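Local coordinates for protein fuculose-1-phosphate aldolase (Thermus thermophilus, PDB 2FK5) that belongs to the class II aldolase and adducin family, whose members are built on the AraD-like alpha/beta fold, at residues 26-31 / 72-77. Sequence-based numbering, arbitrary orientation.
With SO4 (sulfate ion), chain C.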
ATOM      1  N   ALA A  26     -17.927  -4.319   4.642  1.00 43.67           N
ATOM      2  CA  ALA A  26     -18.463  -5.514   4.005  1.00 46.76           C
ATOM      3  C   ALA A  26     -17.642  -6.748   4.376  1.00 39.33           C
ATOM      4  O   ALA A  26     -16.423  -6.669   4.537  1.00 41.16           O
ATOM      5  N   GLY A  27     -18.323  -7.880   4.533  1.00 34.58           N
ATOM      6  CA  GLY A  27     -17.640  -9.123   4.855  1.00 34.38           C
ATOM      7  C   GLY A  27     -17.280  -9.353   6.311  1.00 32.79           C
ATOM      8  O   GLY A  27     -17.383  -8.459   7.146  1.00 30.70           O
ATOM      9  N   ASN A  28     -16.856 -10.572   6.615  1.00 27.65           N
ATOM     10  CA  ASN A  28     -16.469 -10.918   7.970  1.00 25.65           C
ATOM     11  C   ASN A  28     -15.739 -12.246   7.961  1.00 25.96           C
ATOM     12  O   ASN A  28     -15.893 -13.041   7.036  1.00 22.70           O
ATOM     13  CB  ASN A  28     -17.712 -10.991   8.860  1.00 26.17           C
ATOM     14  CG  ASN A  28     -18.898 -11.596   8.148  1.00 27.91           C
ATOM     15  OD1 ASN A  28     -18.934 -12.796   7.889  1.00 31.45           O
ATOM     16  ND2 ASN A  28     -19.876 -10.756   7.808  1.00 26.38           N
ATOM     17  N   PHE A  29     -14.914 -12.482   8.972  1.00 19.10           N
ATOM     18  CA  PHE A  29     -14.218 -13.750   9.037  1.00 22.99           C
ATOM     19  C   PHE A  29     -14.033 -14.190  10.459  1.00 21.54           C
ATOM     20  O   PHE A  29     -14.073 -13.379  11.380  1.00 24.20           O
ATOM     21  CB  PHE A  29     -12.877 -13.717   8.294  1.00 32.96           C
ATOM     22  CG  PHE A  29     -12.244 -12.366   8.222  1.00 28.26           C
ATOM     23  CD1 PHE A  29     -11.196 -12.025   9.073  1.00 36.85           C
ATOM     24  CD2 PHE A  29     -12.665 -11.445   7.267  1.00 29.94           C
ATOM     25  CE1 PHE A  29     -10.575 -10.779   8.964  1.00 29.10           C
ATOM     26  CE2 PHE A  29     -12.055 -10.203   7.153  1.00 34.10           C
ATOM     27  CZ  PHE A  29     -11.007  -9.872   8.001  1.00 27.13           C
ATOM     28  N   SER A  30     -13.835 -15.490  10.623  1.00 20.94           N
ATOM     29  CA  SER A  30     -13.691 -16.072  11.946  1.00 24.25           C
ATOM     30  C   SER A  30     -12.850 -17.328  11.925  1.00 23.46           C
ATOM     31  O   SER A  30     -12.537 -17.876  10.858  1.00 23.16           O
ATOM     32  CB  SER A  30     -15.071 -16.452  12.468  1.00 23.92           C
ATOM     33  OG  SER A  30     -15.628 -17.460  11.627  1.00 23.09           O
ATOM     34  N   VAL A  31     -12.498 -17.787  13.126  1.00 22.65           N
ATOM     35  CA  VAL A  31     -11.750 -19.021  13.291  1.00 21.80           C
ATOM     36  C   VAL A  31     -12.391 -19.764  14.470  1.00 21.95           C
ATOM     37  O   VAL A  31     -12.930 -19.147  15.383  1.00 20.89           O
ATOM     38  CB  VAL A  31     -10.249 -18.787  13.607  1.00 27.55           C
ATOM     39  CG1 VAL A  31      -9.592 -18.040  12.457  1.00 22.73           C
ATOM     40  CG2 VAL A  31     -10.097 -18.015  14.911  1.00 26.06           C
ATOM     41  N   VAL A  72     -24.644 -15.631  13.043  1.00 28.86           N
ATOM     42  CA  VAL A  72     -25.549 -16.782  13.074  1.00 31.89           C
ATOM     43  C   VAL A  72     -25.119 -17.812  12.040  1.00 30.09           C
ATOM     44  O   VAL A  72     -25.203 -19.018  12.265  1.00 23.35           O
ATOM     45  CB  VAL A  72     -27.010 -16.393  12.736  1.00 34.09           C
ATOM     46  CG1 VAL A  72     -27.968 -17.262  13.535  1.00 39.42           C
ATOM     47  N   VAL A  73     -24.670 -17.325  10.889  1.00 24.63           N
ATOM     48  CA  VAL A  73     -24.234 -18.205   9.823  1.00 21.52           C
ATOM     49  C   VAL A  73     -22.927 -18.887  10.186  1.00 22.55           C
ATOM     50  O   VAL A  73     -22.774 -20.087   9.993  1.00 23.27           O
ATOM     51  CB  VAL A  73     -24.033 -17.429   8.509  1.00 24.26           C
ATOM     52  CG1 VAL A  73     -23.623 -18.391   7.404  1.00 23.32           C
ATOM     53  CG2 VAL A  73     -25.315 -16.674   8.148  1.00 22.98           C
ATOM     54  N   HIS A  74     -21.974 -18.116  10.703  1.00 25.54           N
ATOM     55  CA  HIS A  74     -20.693 -18.690  11.091  1.00 20.53           C
ATOM     56  C   HIS A  74     -20.934 -19.764  12.153  1.00 16.73           C
ATOM     57  O   HIS A  74     -20.402 -20.868  12.069  1.00 22.24           O
ATOM     58  CB  HIS A  74     -19.781 -17.609  11.663  1.00 26.25           C
ATOM     59  CG  HIS A  74     -19.242 -16.663  10.633  1.00 19.86           C
ATOM     60  ND1 HIS A  74     -17.898 -16.573  10.342  1.00 24.55           N
ATOM     61  CD2 HIS A  74     -19.860 -15.752   9.845  1.00 21.03           C
ATOM     62  CE1 HIS A  74     -17.710 -15.648   9.419  1.00 24.10           C
ATOM     63  NE2 HIS A  74     -18.886 -15.134   9.098  1.00 25.16           N
ATOM     64  N   ARG A  75     -21.739 -19.423  13.146  1.00 23.15           N
ATOM     65  CA  ARG A  75     -22.027 -20.365  14.222  1.00 24.18           C
ATOM     66  C   ARG A  75     -22.595 -21.683  13.699  1.00 25.44           C
ATOM     67  O   ARG A  75     -22.159 -22.766  14.099  1.00 23.92           O
ATOM     68  CB  ARG A  75     -23.009 -19.747  15.219  1.00 28.65           C
ATOM     69  CG  ARG A  75     -23.290 -20.656  16.417  1.00 30.92           C
ATOM     70  CD  ARG A  75     -24.244 -20.003  17.384  1.00 29.52           C
ATOM     71  NE  ARG A  75     -25.557 -19.807  16.782  1.00 38.53           N
ATOM     72  CZ  ARG A  75     -26.599 -19.300  17.429  1.00 37.60           C
ATOM     73  NH1 ARG A  75     -26.473 -18.941  18.701  1.00 29.00           N
ATOM     74  NH2 ARG A  75     -27.762 -19.151  16.807  1.00 34.72           N
ATOM     75  N   GLU A  76     -23.558 -21.593  12.788  1.00 26.55           N
ATOM     76  CA  GLU A  76     -24.181 -22.790  12.236  1.00 23.21           C
ATOM     77  C   GLU A  76     -23.171 -23.615  11.452  1.00 30.50           C
ATOM     78  O   GLU A  76     -23.188 -24.840  11.506  1.00 24.71           O
ATOM     79  CB  GLU A  76     -25.368 -22.400  11.346  1.00 26.86           C
ATOM     80  CG  GLU A  76     -26.395 -23.507  11.156  1.00 28.25           C
ATOM     81  CD  GLU A  76     -26.989 -23.986  12.474  1.00 34.35           C
ATOM     82  OE1 GLU A  76     -27.284 -23.131  13.337  1.00 34.24           O
ATOM     83  OE2 GLU A  76     -27.167 -25.210  12.643  1.00 40.46           O
ATOM     84  N   VAL A  77     -22.282 -22.948  10.718  1.00 27.67           N
ATOM     85  CA  VAL A  77     -21.261 -23.664   9.958  1.00 20.19           C
ATOM     86  C   VAL A  77     -20.354 -24.443  10.906  1.00 19.81           C
ATOM     87  O   VAL A  77     -19.992 -25.584  10.640  1.00 27.06           O
ATOM     88  CB  VAL A  77     -20.368 -22.692   9.128  1.00 25.84           C
ATOM     89  CG1 VAL A  77     -19.214 -23.452   8.510  1.00 24.57           C
ATOM     90  CG2 VAL A  77     -21.190 -22.018   8.045  1.00 27.87           C
TER
HETATM   91  S   SO4 C1001     -20.734  -7.046   9.499  1.00 40.67           S
HETATM   92  O1  SO4 C1001     -19.918  -8.324   9.673  1.00 39.01           O
HETATM   93  O2  SO4 C1001     -21.794  -7.040  10.596  1.00 41.89           O
HETATM   94  O3  SO4 C1001     -19.873  -5.952   9.753  1.00 43.55           O
HETATM   95  O4  SO4 C1001     -21.451  -7.238   8.288  1.00 46.78           O
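The imidazole of His-74 reaches from helix 71-80 to strand 28-32 and is held at both nitrogens by polar side chains of that strand, Asn-28 at NE2 and Ser-30 at ND1. NE2 donates to the amide oxygen OD1 of Asn-28 over 2.6 Å, a short bond that bends somewhat, with an angle of 152° at the hydrogen. The imidazole and amide planes are turned 63° apart, and the nitrogen approaches OD1 from a direction tilted off the carbonyl plane. At the other nitrogen, Ser-30 OG lies at the imidazole edge, in its plane, 2.8 Å from ND1; the same hydroxyl is also bonded to Tyr-78 OH, one helical turn beyond His-74. Two bonds at separate corners fix the rotation of the ring, and a histidine suits the place because it carries a nitrogen at each. Asn-28 and Ser-30 can share the task because residues two apart on an extended strand face the same way; Phe-29, between them, sets out from the backbone away from the helix, and its side chain touches Leu-49, while the His-74 atom CE1 sits 4.0 Å from its CA. In this AraD-like alpha/beta fold the helix packs over one face of the central mixed sheet, the axes of segments 72-77 and 28-31 approaching to 9.8 Å, and Leu-86 and Ile-39 of the two flanking strands also touch His-74. An asparagine serves where an acceptor and a donor are needed on one flat group: while OD1 accepts the imidazole N-H bond, ND2 donates to sulfate O1 at 3.1 Å. Having CG between the backbone N and carbonyl carbon (chi1 38°) brings the amide between imidazole and anion. Lys-46, Ser-68, Ser-42 and the backbone nitrogens of Gly-43 and Val-69 also hydrogen-bond the sulfate, which probably came from the crystallisation liquor.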